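Local coordinates for shikimate dehydrogenase (NADP(+)) (Thermus thermophilus, PDB 2CY0), which catalyses the reversible NADPH-dependent reduction of 3-dehydroshikimate to shikimate, a step of chorismate and aromatic amino acid biosynthesis, at residues A18-A23 against S251-A256; E25-E30 against T244-D249; P62-A67 against I81-T86; L122-A127 against V142-R147; P165-R170 against A193-E198. All coordinates share one frame; numbering follows the deposited sequence.

Contact 1 (A18-A23 against S251-A256)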
# COMPACT_ATOMS: atom_id res chain seq x y z
N ALA B 18 -16.34 -6.85 14.43
CA ALA B 18 -17.26 -5.80 14.87
C ALA B 18 -16.69 -4.40 14.63
O ALA B 18 -17.42 -3.51 14.19
CB ALA B 18 -17.58 -5.98 16.35
N MET B 19 -15.41 -4.21 14.92
CA MET B 19 -14.76 -2.91 14.73
C MET B 19 -14.70 -2.46 13.28
O MET B 19 -15.05 -1.33 12.94
CB MET B 19 -13.33 -2.92 15.28
CG MET B 19 -13.20 -3.11 16.78
SD MET B 19 -11.56 -2.62 17.37
CE MET B 19 -10.55 -4.00 16.79
N HIS B 20 -14.24 -3.35 12.41
CA HIS B 20 -14.11 -3.02 11.01
C HIS B 20 -15.45 -2.90 10.30
O HIS B 20 -15.55 -2.25 9.27
CB HIS B 20 -13.17 -4.03 10.35
CG HIS B 20 -11.75 -3.90 10.80
ND1 HIS B 20 -10.87 -3.00 10.24
CD2 HIS B 20 -11.06 -4.53 11.79
CE1 HIS B 20 -9.70 -3.09 10.86
NE2 HIS B 20 -9.79 -4.01 11.80
N ALA B 21 -16.48 -3.53 10.86
CA ALA B 21 -17.82 -3.42 10.29
C ALA B 21 -18.22 -1.96 10.51
O ALA B 21 -18.86 -1.35 9.65
CB ALA B 21 -18.79 -4.35 11.01
N PHE B 22 -17.83 -1.41 11.66
CA PHE B 22 -18.12 -0.02 11.96
C PHE B 22 -17.28 0.88 11.06
O PHE B 22 -17.76 1.91 10.58
CB PHE B 22 -17.80 0.31 13.43
CG PHE B 22 -17.59 1.77 13.68
CD1 PHE B 22 -16.30 2.29 13.75
CD2 PHE B 22 -18.66 2.64 13.81
CE1 PHE B 22 -16.09 3.65 13.94
CE2 PHE B 22 -18.46 4.01 13.99
CZ PHE B 22 -17.17 4.51 14.06
N ALA B 23 -16.03 0.49 10.83
CA ALA B 23 -15.16 1.27 9.96
C ALA B 23 -15.80 1.40 8.58
O ALA B 23 -15.98 2.51 8.08
CB ALA B 23 -13.79 0.60 9.84
N SER B 251 -12.30 6.18 18.30
CA SER B 251 -13.24 6.19 19.42
C SER B 251 -14.42 5.30 19.05
O SER B 251 -14.93 4.55 19.89
CB SER B 251 -13.72 7.62 19.70
OG SER B 251 -14.53 7.66 20.86
N GLY B 252 -14.85 5.38 17.80
CA GLY B 252 -15.96 4.57 17.33
C GLY B 252 -15.56 3.10 17.28
O GLY B 252 -16.37 2.22 17.55
N MET B 253 -14.30 2.84 16.93
CA MET B 253 -13.79 1.48 16.89
C MET B 253 -13.87 0.88 18.29
O MET B 253 -14.26 -0.27 18.47
CB MET B 253 -12.33 1.47 16.41
CG MET B 253 -12.11 1.98 15.00
SD MET B 253 -12.68 0.83 13.75
CE MET B 253 -11.16 -0.04 13.41
N GLU B 254 -13.50 1.67 19.30
CA GLU B 254 -13.52 1.20 20.67
C GLU B 254 -14.95 0.91 21.12
O GLU B 254 -15.21 -0.09 21.77
CB GLU B 254 -12.89 2.23 21.62
CG GLU B 254 -12.75 1.71 23.04
CD GLU B 254 -12.00 2.67 23.96
OE1 GLU B 254 -11.22 3.49 23.44
OE2 GLU B 254 -12.18 2.58 25.19
N GLU B 255 -15.88 1.81 20.76
CA GLU B 255 -17.28 1.63 21.13
C GLU B 255 -17.82 0.33 20.55
O GLU B 255 -18.54 -0.41 21.23
CB GLU B 255 -18.12 2.80 20.62
CG GLU B 255 -19.61 2.64 20.87
CD GLU B 255 -19.92 2.28 22.31
OE1 GLU B 255 -19.19 2.75 23.21
OE2 GLU B 255 -20.91 1.55 22.55
N ALA B 256 -17.47 0.05 19.30
CA ALA B 256 -17.93 -1.16 18.63
C ALA B 256 -17.42 -2.38 19.38
O ALA B 256 -18.14 -3.37 19.55
CB ALA B 256 -17.44 -1.18 17.19
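The ring of Phe22 lies with one face against the backbone of Gly252, whose C is 3.4 Å from CE1, and with Met253 SD and Met19 O at its edge, in plane. That sulfur is 5.2 Å from the ring centroid and 88° off the ring normal, a Met-aromatic contact. Over one face of the His20 ring, offset toward its rim, sits Met253 CE. Met253 fits as a knob into a hole of Met19, His20, Phe22 and Ala23, where segments 18-23 and 251-256 run at 137°, their axes 8.2 Å apart at closest approach. The Met253 chain bends at chi2 (-73°) and again at chi3, which curls CE back over the histidine. A CB on residue 252 would fall 2.1 Å from Phe22 CZ, so the ring can lie this close because Gly252 has no side chain. With an alanine in place of Phe22, the Gly252 backbone would probably lose its cover and Met253 its aromatic edge. Phe22 CB meets Ala256 CB at 4.1 Å. Helix 229-244 backs the joint, Leu232 touching Met19 and Ala233 touching Met253. The sulfur's nearest atom across the interface is a carbonyl oxygen, with Met253 SD 3.3 Å from Met19 O.

Contact 2 (E25-E30 against T244-D249)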
# COMPACT_ATOMS: atom_id res chain seq x y z
N GLU B 25 -18.94 0.85 7.49
CA GLU B 25 -20.20 1.59 7.52
C GLU B 25 -20.03 3.09 7.75
O GLU B 25 -20.57 3.90 7.00
CB GLU B 25 -21.11 1.02 8.60
CG GLU B 25 -22.44 1.72 8.73
CD GLU B 25 -23.22 1.26 9.95
OE1 GLU B 25 -22.68 1.38 11.07
OE2 GLU B 25 -24.36 0.77 9.78
N SER B 26 -19.28 3.46 8.79
CA SER B 26 -19.07 4.86 9.10
C SER B 26 -18.34 5.61 7.99
O SER B 26 -18.50 6.82 7.84
CB SER B 26 -18.28 5.01 10.41
OG SER B 26 -16.98 4.46 10.29
N LEU B 27 -17.54 4.90 7.20
CA LEU B 27 -16.81 5.53 6.12
C LEU B 27 -17.55 5.43 4.79
O LEU B 27 -17.01 5.78 3.74
CB LEU B 27 -15.42 4.92 5.99
CG LEU B 27 -14.48 5.16 7.18
CD1 LEU B 27 -13.25 4.28 7.04
CD2 LEU B 27 -14.08 6.63 7.23
N GLY B 28 -18.79 4.95 4.84
CA GLY B 28 -19.57 4.80 3.62
C GLY B 28 -18.94 3.91 2.58
O GLY B 28 -19.07 4.16 1.38
N LEU B 29 -18.26 2.86 3.01
CA LEU B 29 -17.62 1.94 2.08
C LEU B 29 -18.33 0.60 2.06
O LEU B 29 -18.87 0.16 3.07
CB LEU B 29 -16.15 1.74 2.46
CG LEU B 29 -15.24 2.97 2.33
CD1 LEU B 29 -13.90 2.67 2.99
CD2 LEU B 29 -15.05 3.32 0.86
N GLU B 30 -18.33 -0.05 0.90
CA GLU B 30 -18.95 -1.36 0.77
C GLU B 30 -17.91 -2.45 0.88
O GLU B 30 -16.88 -2.42 0.20
CB GLU B 30 -19.68 -1.47 -0.57
CG GLU B 30 -20.98 -0.72 -0.63
CD GLU B 30 -21.99 -1.23 0.38
OE1 GLU B 30 -22.37 -2.42 0.28
OE2 GLU B 30 -22.39 -0.46 1.28
N THR B 244 -6.81 1.12 3.03
CA THR B 244 -7.57 2.03 2.18
C THR B 244 -7.10 3.48 2.10
O THR B 244 -7.40 4.18 1.14
CB THR B 244 -9.03 2.07 2.64
OG1 THR B 244 -9.11 2.76 3.90
CG2 THR B 244 -9.58 0.66 2.82
N GLY B 245 -6.37 3.93 3.12
CA GLY B 245 -5.93 5.31 3.13
C GLY B 245 -6.88 6.15 3.97
O GLY B 245 -6.64 7.34 4.18
N LEU B 246 -7.96 5.55 4.45
CA LEU B 246 -8.93 6.25 5.28
C LEU B 246 -8.85 5.75 6.72
O LEU B 246 -8.81 4.54 6.96
CB LEU B 246 -10.35 6.04 4.76
CG LEU B 246 -10.75 6.56 3.38
CD1 LEU B 246 -9.99 5.81 2.30
CD2 LEU B 246 -12.24 6.36 3.18
N LEU B 247 -8.83 6.68 7.67
CA LEU B 247 -8.74 6.32 9.09
C LEU B 247 -10.10 6.36 9.77
O LEU B 247 -10.68 7.43 9.94
CB LEU B 247 -7.80 7.29 9.83
CG LEU B 247 -7.68 7.06 11.34
CD1 LEU B 247 -6.72 5.91 11.63
CD2 LEU B 247 -7.15 8.33 11.99
N PRO B 248 -10.63 5.19 10.16
CA PRO B 248 -11.93 5.22 10.84
C PRO B 248 -11.75 5.82 12.24
O PRO B 248 -10.65 5.77 12.80
CB PRO B 248 -12.33 3.75 10.88
CG PRO B 248 -11.01 3.06 11.00
CD PRO B 248 -10.15 3.81 10.00
N ASP B 249 -12.82 6.39 12.79
CA ASP B 249 -12.78 7.00 14.12
C ASP B 249 -12.38 5.97 15.17
O ASP B 249 -13.14 5.06 15.48
CB ASP B 249 -14.16 7.56 14.47
CG ASP B 249 -14.15 8.38 15.75
OD1 ASP B 249 -13.50 7.97 16.73
OD2 ASP B 249 -14.82 9.43 15.77
O HOH W 1 -15.38 6.53 11.15
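Leu27 CD1 makes the tightest part of this contact, reaching Pro248 CB at 4.0 Å and Leu246 CB at 4.1 Å. Leu27 already faces the loop 244-249 from its CB, and with CG anti to the carbonyl carbon (chi1 -66°) CD1 reaches it. Leu27 and Leu246 slide past each other in opposite directions, whereas Leu29 meets Leu246 tip to tip, with Leu29 CD1 4.1 Å from Leu246 CD2. Phe240 of helix 229-244 touches both Leu27 and Pro248. The apolar patch also extends into the dimer interface: Leu29 packs on Leu29 of the second subunit, and Leu246 on Leu2 of that subunit.

The solvent side is looser: Ser26 and Asp249, both exposed, are joined through a water, which donates to Ser26 OG at 2.8 Å and accepts from Asp249 N at 3.0 Å. Ser26 OG is further tied to the carbonyls of Phe22 and Ala23 in its own helix. No direct hydrogen bond joins the two segments, so apart from this water the union rests on methyl and methylene packing.

Local turns shape both partners. Thr244 OG1 accepts from Leu246 N at 3.1 Å, an ST turn at the end of helix 229-244, and Asp249 OD1 caps helix 250-261 by accepting from Gly252 N. On the other segment, helix 16-26 finishes in a Schellman motif with Gly28, of positive phi, as the C-prime residue: Gly28 N bonds to Glu25 O at 3.0 Å and Leu29 N to Leu24 O.

Contact 3 (P62-A67 against I81-T86)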
# COMPACT_ATOMS: atom_id res chain seq x y z
N PRO B 62 -2.01 -18.33 15.78
CA PRO B 62 -0.56 -18.44 15.92
C PRO B 62 0.18 -18.17 14.61
O PRO B 62 1.19 -18.82 14.34
CB PRO B 62 -0.38 -19.87 16.37
CG PRO B 62 -1.37 -20.57 15.47
CD PRO B 62 -2.60 -19.65 15.49
N LEU B 63 -0.30 -17.22 13.82
CA LEU B 63 0.31 -16.93 12.53
C LEU B 63 1.18 -15.68 12.46
O LEU B 63 1.76 -15.39 11.42
CB LEU B 63 -0.79 -16.81 11.46
CG LEU B 63 -1.96 -17.79 11.55
CD1 LEU B 63 -3.00 -17.44 10.49
CD2 LEU B 63 -1.46 -19.21 11.36
N LYS B 64 1.27 -14.93 13.55
CA LYS B 64 2.03 -13.68 13.55
C LYS B 64 3.53 -13.79 13.27
O LYS B 64 4.15 -12.82 12.81
CB LYS B 64 1.80 -12.92 14.86
CG LYS B 64 0.34 -12.51 15.07
CD LYS B 64 0.13 -11.66 16.32
CE LYS B 64 0.74 -10.28 16.17
NZ LYS B 64 0.40 -9.39 17.32
N GLU B 65 4.12 -14.95 13.53
CA GLU B 65 5.55 -15.13 13.30
C GLU B 65 5.87 -15.82 11.97
O GLU B 65 6.68 -15.32 11.19
CB GLU B 65 6.18 -15.94 14.43
CG GLU B 65 6.13 -15.29 15.81
CD GLU B 65 4.72 -15.24 16.38
OE1 GLU B 65 4.03 -16.28 16.34
OE2 GLU B 65 4.32 -14.16 16.86
N ALA B 66 5.25 -16.96 11.74
CA ALA B 66 5.48 -17.74 10.53
C ALA B 66 4.98 -17.07 9.25
O ALA B 66 5.01 -17.67 8.18
CB ALA B 66 4.83 -19.11 10.67
N ALA B 67 4.53 -15.83 9.35
CA ALA B 67 4.02 -15.12 8.17
C ALA B 67 5.13 -14.41 7.40
O ALA B 67 5.14 -14.43 6.17
CB ALA B 67 2.95 -14.12 8.59
N ILE B 81 10.45 -6.70 15.43
CA ILE B 81 9.52 -7.26 16.40
C ILE B 81 9.42 -8.76 16.14
O ILE B 81 9.28 -9.56 17.07
CB ILE B 81 8.12 -6.64 16.26
CG1 ILE B 81 8.16 -5.17 16.69
CG2 ILE B 81 7.11 -7.42 17.10
CD1 ILE B 81 6.87 -4.41 16.43
N GLY B 82 9.51 -9.13 14.87
CA GLY B 82 9.42 -10.53 14.50
C GLY B 82 7.99 -11.00 14.38
O GLY B 82 7.71 -12.20 14.40
N ALA B 83 7.07 -10.05 14.24
CA ALA B 83 5.66 -10.40 14.11
C ALA B 83 4.93 -9.44 13.18
O ALA B 83 5.24 -8.26 13.11
CB ALA B 83 5.00 -10.39 15.48
N VAL B 84 3.96 -9.98 12.45
CA VAL B 84 3.14 -9.19 11.53
C VAL B 84 1.67 -9.40 11.89
O VAL B 84 1.20 -10.54 11.98
CB VAL B 84 3.37 -9.62 10.06
CG1 VAL B 84 2.30 -9.03 9.17
CG2 VAL B 84 4.75 -9.16 9.59
N ASN B 85 0.95 -8.30 12.11
CA ASN B 85 -0.47 -8.36 12.46
C ASN B 85 -1.32 -7.81 11.32
O ASN B 85 -2.54 -7.99 11.29
CB ASN B 85 -0.73 -7.53 13.72
CG ASN B 85 -0.85 -6.04 13.43
OD1 ASN B 85 -0.07 -5.49 12.65
ND2 ASN B 85 -1.81 -5.39 14.06
N THR B 86 -0.67 -7.14 10.37
CA THR B 86 -1.38 -6.55 9.25
C THR B 86 -0.73 -6.83 7.90
O THR B 86 0.43 -6.49 7.67
CB THR B 86 -1.53 -5.04 9.45
OG1 THR B 86 -2.13 -4.79 10.72
CG2 THR B 86 -2.39 -4.43 8.35
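Lys64 O takes the one hydrogen bond across this contact, from Val84 N at 2.9 Å. The N-H points at it with an angle of 158°, and the donor lies in the carbonyl plane, on a lone pair. The same oxygen also receives a CA-H...O contact, Ala83 CA standing 3.1 Å from Lys64 O. Beyond the backbone, Lys64 and Asn85 run side by side and point the same way; a bend at chi3 (70°) places Lys64 CE beside Asn85 CB, 4.0 Å away. Lys64 CB also lies 3.8 Å from Val84 O, a buried oxygen for which the model holds no polar partner. Nearby, Glu65 CG touches Gly82 O at 3.7 Å.

The next shell fixes the polar ends. Lys64, the proton acceptor of the active site, has NZ in a salt bridge with Asp100, and Asn85, which binds shikimate, has ND2 bonded to Thr99 OG1. Asn85 and Thr86 both face Phe97 in a classic beta bulge. Segment 81-86 leads from helix 76-81 through Gly82, of positive phi, toward strand 86-90; Val84 packs on Leu59 of strand 56-59, and Asp100 begins helix 100-111.

Contact 4 (L122-A127 against V142-R147). With SO4 (sulfate ion), chain E.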
# COMPACT_ATOMS: atom_id res chain seq x y z
N LEU B 122 5.95 -5.51 31.60
CA LEU B 122 5.89 -6.81 32.27
C LEU B 122 5.55 -7.86 31.22
O LEU B 122 4.43 -7.90 30.71
CB LEU B 122 4.81 -6.79 33.36
CG LEU B 122 4.93 -5.69 34.41
CD1 LEU B 122 3.69 -5.71 35.30
CD2 LEU B 122 6.19 -5.89 35.25
N GLY B 123 6.52 -8.72 30.91
CA GLY B 123 6.30 -9.76 29.92
C GLY B 123 7.19 -9.54 28.71
O GLY B 123 7.15 -8.49 28.09
N ALA B 124 8.00 -10.55 28.39
CA ALA B 124 8.91 -10.46 27.25
C ALA B 124 8.43 -11.34 26.10
O ALA B 124 9.21 -11.68 25.21
CB ALA B 124 10.32 -10.88 27.68
N GLY B 125 7.16 -11.70 26.14
CA GLY B 125 6.60 -12.53 25.09
C GLY B 125 6.22 -11.69 23.89
O GLY B 125 6.64 -10.53 23.77
N GLY B 126 5.43 -12.27 22.98
CA GLY B 126 5.02 -11.54 21.79
C GLY B 126 4.49 -10.15 22.09
O GLY B 126 4.96 -9.16 21.51
N ALA B 127 3.52 -10.06 22.99
CA ALA B 127 2.91 -8.79 23.35
C ALA B 127 3.92 -7.80 23.91
O ALA B 127 3.92 -6.62 23.54
CB ALA B 127 1.79 -9.03 24.38
N VAL B 142 13.33 2.61 28.85
CA VAL B 142 12.50 1.41 28.99
C VAL B 142 13.08 0.15 29.63
O VAL B 142 14.07 -0.41 29.15
CB VAL B 142 11.98 0.95 27.61
CG1 VAL B 142 10.95 -0.14 27.79
CG2 VAL B 142 11.40 2.14 26.86
N TRP B 143 12.45 -0.32 30.71
CA TRP B 143 12.89 -1.53 31.41
C TRP B 143 11.94 -2.69 31.11
O TRP B 143 10.75 -2.47 30.87
CB TRP B 143 12.93 -1.34 32.93
CG TRP B 143 13.70 -0.16 33.41
CD1 TRP B 143 14.84 0.36 32.87
CD2 TRP B 143 13.40 0.64 34.56
NE1 TRP B 143 15.26 1.44 33.60
CE2 TRP B 143 14.40 1.63 34.65
CE3 TRP B 143 12.38 0.61 35.53
CZ2 TRP B 143 14.41 2.60 35.66
CZ3 TRP B 143 12.40 1.57 36.53
CH2 TRP B 143 13.41 2.55 36.59
N VAL B 144 12.45 -3.91 31.15
CA VAL B 144 11.63 -5.09 30.88
C VAL B 144 11.78 -6.13 31.98
O VAL B 144 12.86 -6.31 32.54
CB VAL B 144 12.00 -5.74 29.54
CG1 VAL B 144 13.45 -6.24 29.57
CG2 VAL B 144 11.06 -6.90 29.24
N TRP B 145 10.69 -6.82 32.27
CA TRP B 145 10.67 -7.87 33.29
C TRP B 145 9.95 -9.07 32.69
O TRP B 145 9.20 -8.93 31.73
CB TRP B 145 9.91 -7.39 34.54
CG TRP B 145 9.68 -8.47 35.56
CD1 TRP B 145 10.53 -8.86 36.55
CD2 TRP B 145 8.54 -9.33 35.64
NE1 TRP B 145 9.99 -9.91 37.25
CE2 TRP B 145 8.77 -10.22 36.72
CE3 TRP B 145 7.35 -9.44 34.92
CZ2 TRP B 145 7.85 -11.21 37.08
CZ3 TRP B 145 6.43 -10.42 35.28
CH2 TRP B 145 6.69 -11.29 36.35
N ASN B 146 10.18 -10.24 33.28
CA ASN B 146 9.54 -11.46 32.82
C ASN B 146 9.70 -12.48 33.94
O ASN B 146 10.73 -12.48 34.62
CB ASN B 146 10.24 -11.96 31.55
CG ASN B 146 9.43 -13.00 30.81
OD1 ASN B 146 8.46 -12.68 30.13
ND2 ASN B 146 9.82 -14.25 30.96
N ARG B 147 8.71 -13.34 34.16
CA ARG B 147 8.83 -14.32 35.24
C ARG B 147 10.07 -15.19 35.06
O ARG B 147 10.67 -15.63 36.04
CB ARG B 147 7.55 -15.16 35.38
CG ARG B 147 7.18 -16.14 34.26
CD ARG B 147 5.71 -16.54 34.49
NE ARG B 147 5.20 -17.68 33.73
CZ ARG B 147 5.29 -17.82 32.41
NH1 ARG B 147 5.89 -16.90 31.67
NH2 ARG B 147 4.74 -18.88 31.83
S SO4 E . 4.01 -16.26 24.58
O1 SO4 E . 3.91 -16.19 26.20
O2 SO4 E . 5.23 -16.99 24.33
O3 SO4 E . 2.96 -16.84 24.07
O4 SO4 E . 4.19 -14.87 24.22
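Gly123 and Ala124 give their backbone N-H groups to the C-terminal end of strand 142-145 and to Asn146 just after it, in the beta-alpha-beta unit that opens a Rossmann fold: strand 119-122, helix 126-137, strand 142-145. Gly123 N bonds to Trp145 O at 2.8 Å, continuing the parallel pairing of Leu122 with Trp145; the donor is tilted 34° from the carbonyl plane. Ala124 N bonds to Asn146 OD1, also at 2.8 Å, with an N-H...O angle of 161°. The Asn146 CG is anti to its own N (chi1 -165°), which carries the amide across to the glycine-rich loop, and ND2 is in turn satisfied by Thr148 O. One amide therefore ties two loops, both of which bind NADP(+). Were Asn146 a leucine, Ala124 N and Thr148 O would probably each lose a polar partner, and the glycine-rich loop would be freer to shift. Gly123 O, by contrast, is buried with no partner in the model.

At the start of helix 126-137, Gly126 N donates to sulfate O4 at 3.1 Å, and Arg151 and Arg180 also bind the ion. The sulfate probably comes from the crystallisation liquor; its place at the N-terminus of this helix, beside the glycine-rich loop, is consistent with where the cofactor's phosphates bind in Rossmann folds. A CB on Gly125 would clash with O4. Apolar contacts complete the joint: Ala124 CB meets Val144 CG2 at 4.3 Å, and on the sheet face bearing Leu122 and Trp145 the two side chains cross obliquely, with Leu122 CD2 3.7 Å from Trp145 CE3.

Contact 5 (P165-R170 against A193-E198)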
# COMPACT_ATOMS: atom_id res chain seq x y z
N PRO B 165 14.31 -6.29 38.14
CA PRO B 165 13.56 -7.18 39.03
C PRO B 165 12.19 -6.55 39.21
O PRO B 165 12.03 -5.35 39.01
CB PRO B 165 14.39 -7.16 40.31
CG PRO B 165 14.90 -5.74 40.32
CD PRO B 165 15.34 -5.54 38.88
N LEU B 166 11.20 -7.35 39.61
CA LEU B 166 9.85 -6.83 39.79
C LEU B 166 9.81 -5.60 40.69
O LEU B 166 9.02 -4.68 40.44
CB LEU B 166 8.95 -7.93 40.35
CG LEU B 166 7.45 -7.66 40.23
CD1 LEU B 166 7.09 -7.47 38.76
CD2 LEU B 166 6.66 -8.82 40.81
N GLU B 167 10.65 -5.58 41.72
CA GLU B 167 10.70 -4.44 42.65
C GLU B 167 10.88 -3.10 41.95
O GLU B 167 10.37 -2.08 42.42
CB GLU B 167 11.85 -4.61 43.66
CG GLU B 167 11.68 -5.72 44.68
CD GLU B 167 11.72 -7.10 44.06
OE1 GLU B 167 12.19 -7.24 42.91
OE2 GLU B 167 11.29 -8.06 44.74
N LYS B 168 11.60 -3.09 40.84
CA LYS B 168 11.85 -1.85 40.10
C LYS B 168 10.57 -1.15 39.67
O LYS B 168 10.56 0.06 39.45
CB LYS B 168 12.70 -2.14 38.86
CG LYS B 168 14.19 -1.89 39.07
CD LYS B 168 14.42 -0.44 39.46
CE LYS B 168 15.86 -0.01 39.22
NZ LYS B 168 16.06 1.44 39.54
N ALA B 169 9.48 -1.91 39.56
CA ALA B 169 8.21 -1.34 39.16
C ALA B 169 7.91 -0.06 39.93
O ALA B 169 7.32 0.87 39.40
CB ALA B 169 7.10 -2.36 39.36
N ARG B 170 8.34 0.01 41.19
CA ARG B 170 8.09 1.20 42.00
C ARG B 170 8.73 2.47 41.44
O ARG B 170 8.18 3.56 41.58
CB ARG B 170 8.56 0.97 43.44
CG ARG B 170 7.76 -0.09 44.18
CD ARG B 170 8.24 -0.24 45.61
NE ARG B 170 9.63 -0.66 45.69
CZ ARG B 170 10.33 -0.75 46.82
NH1 ARG B 170 9.75 -0.46 47.98
NH2 ARG B 170 11.59 -1.14 46.79
N ALA B 193 0.39 -5.11 44.82
CA ALA B 193 0.07 -3.71 45.11
C ALA B 193 1.23 -2.94 45.72
O ALA B 193 1.46 -1.78 45.40
CB ALA B 193 -1.14 -3.65 46.05
N GLU B 194 1.97 -3.61 46.60
CA GLU B 194 3.09 -2.99 47.29
C GLU B 194 4.24 -2.56 46.36
O GLU B 194 5.04 -1.71 46.73
CB GLU B 194 3.63 -3.94 48.36
CG GLU B 194 2.58 -4.46 49.35
CD GLU B 194 1.85 -5.69 48.83
OE1 GLU B 194 2.37 -6.36 47.91
OE2 GLU B 194 0.76 -6.00 49.35
N LEU B 195 4.32 -3.15 45.18
CA LEU B 195 5.38 -2.80 44.25
C LEU B 195 4.93 -1.76 43.22
O LEU B 195 5.67 -1.41 42.31
CB LEU B 195 5.88 -4.06 43.53
CG LEU B 195 6.45 -5.12 44.47
CD1 LEU B 195 6.88 -6.35 43.69
CD2 LEU B 195 7.63 -4.53 45.23
N PHE B 196 3.71 -1.26 43.39
CA PHE B 196 3.17 -0.27 42.47
C PHE B 196 3.86 1.08 42.54
O PHE B 196 4.16 1.59 43.62
CB PHE B 196 1.67 -0.10 42.68
CG PHE B 196 0.84 -0.89 41.71
CD1 PHE B 196 0.64 -0.42 40.41
CD2 PHE B 196 0.32 -2.12 42.06
CE1 PHE B 196 -0.05 -1.18 39.48
CE2 PHE B 196 -0.38 -2.89 41.13
CZ PHE B 196 -0.57 -2.42 39.84
N PRO B 197 4.12 1.67 41.37
CA PRO B 197 4.77 2.97 41.31
C PRO B 197 4.17 4.01 42.22
O PRO B 197 3.02 3.96 42.64
CB PRO B 197 4.72 3.34 39.82
CG PRO B 197 3.61 2.49 39.29
CD PRO B 197 3.81 1.20 40.01
N GLU B 198 5.02 4.98 42.51
CA GLU B 198 4.73 6.10 43.39
C GLU B 198 3.86 7.10 42.65
O GLU B 198 2.81 7.50 43.13
CB GLU B 198 6.09 6.67 43.84
CG GLU B 198 6.99 5.47 44.26
CD GLU B 198 8.47 5.75 44.10
OE1 GLU B 198 8.81 6.74 43.41
OE2 GLU B 198 9.28 4.95 44.61
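Different first torsions bring Leu166 and Leu195 together. In Leu166, CG lies anti to the backbone N (chi1 -164°); in Leu195 it lies anti to the carbonyl carbon instead (chi1 -60°). The two side chains then cross at about a right angle, with Leu195 CD1 3.7 Å from Leu166 CG, while Leu195 CD2 turns to Glu167 CA at 4.0 Å. The methylenes of Arg170 lie along the backbone of the other segment: Arg170 CG is 3.1 Å from Leu195 O and Arg170 CD 3.7 Å from Glu194 O.

No hydrogen bond crosses here. Arg170 N comes near Leu195 O, but the angle is too poor for a bond, and it bonds instead to Glu167 O within its own 3-10 turn. Leu195 O is closely packed all the same, since Ala169 CB lies 3.4 Å from it. Further along, Pro197 CD rests 3.6 Å from Ala169 O, and Pro197 CA makes a CA-H...O contact with Arg170 O at 3.5 Å. Glu198 is poorly ordered; its OE1 is in a salt bridge with Arg173, and its charged end does not contact the Arg170 guanidinium.

This is plain structural packing between two loops of the Rossmann-type NADP-binding domain, alongside its parallel sheet. Segment 165-170 lies between strands 162-163 and 174-177, and segment 193-198 between strands 174-177 and 201-204. Leu166 and Ala169 reach back to Leu122 and Leu120 of strand 119-122, whereas Phe196 and Pro197 pack on Leu175 of strand 174-177, with helix 213-220 touching Phe196.

In the fold
Contacts 2 and 4 are buried, while 1, 3 and 5 are partly buried. Contacts 1 and 2 share helix 16-26, Ala23 CB lying 3.6 Å from Pro248 CB. Both are largely apolar and join the substrate-binding part of the chain to its C-terminal end; of the five, only contact 2 meets the second subunit. Contact 3, about 23 Å from contact 1 between centres, holds active-site residues and is joined by one backbone hydrogen bond. Contact 4, at the cofactor loop about 18 Å from contact 3 between centres, satisfies its donors with strand and amide oxygens. Contact 5 touches contact 4, Trp145 CD1 being 3.5 Å from Leu166 N; like contacts 1 and 2 it has no hydrogen bond across its segments.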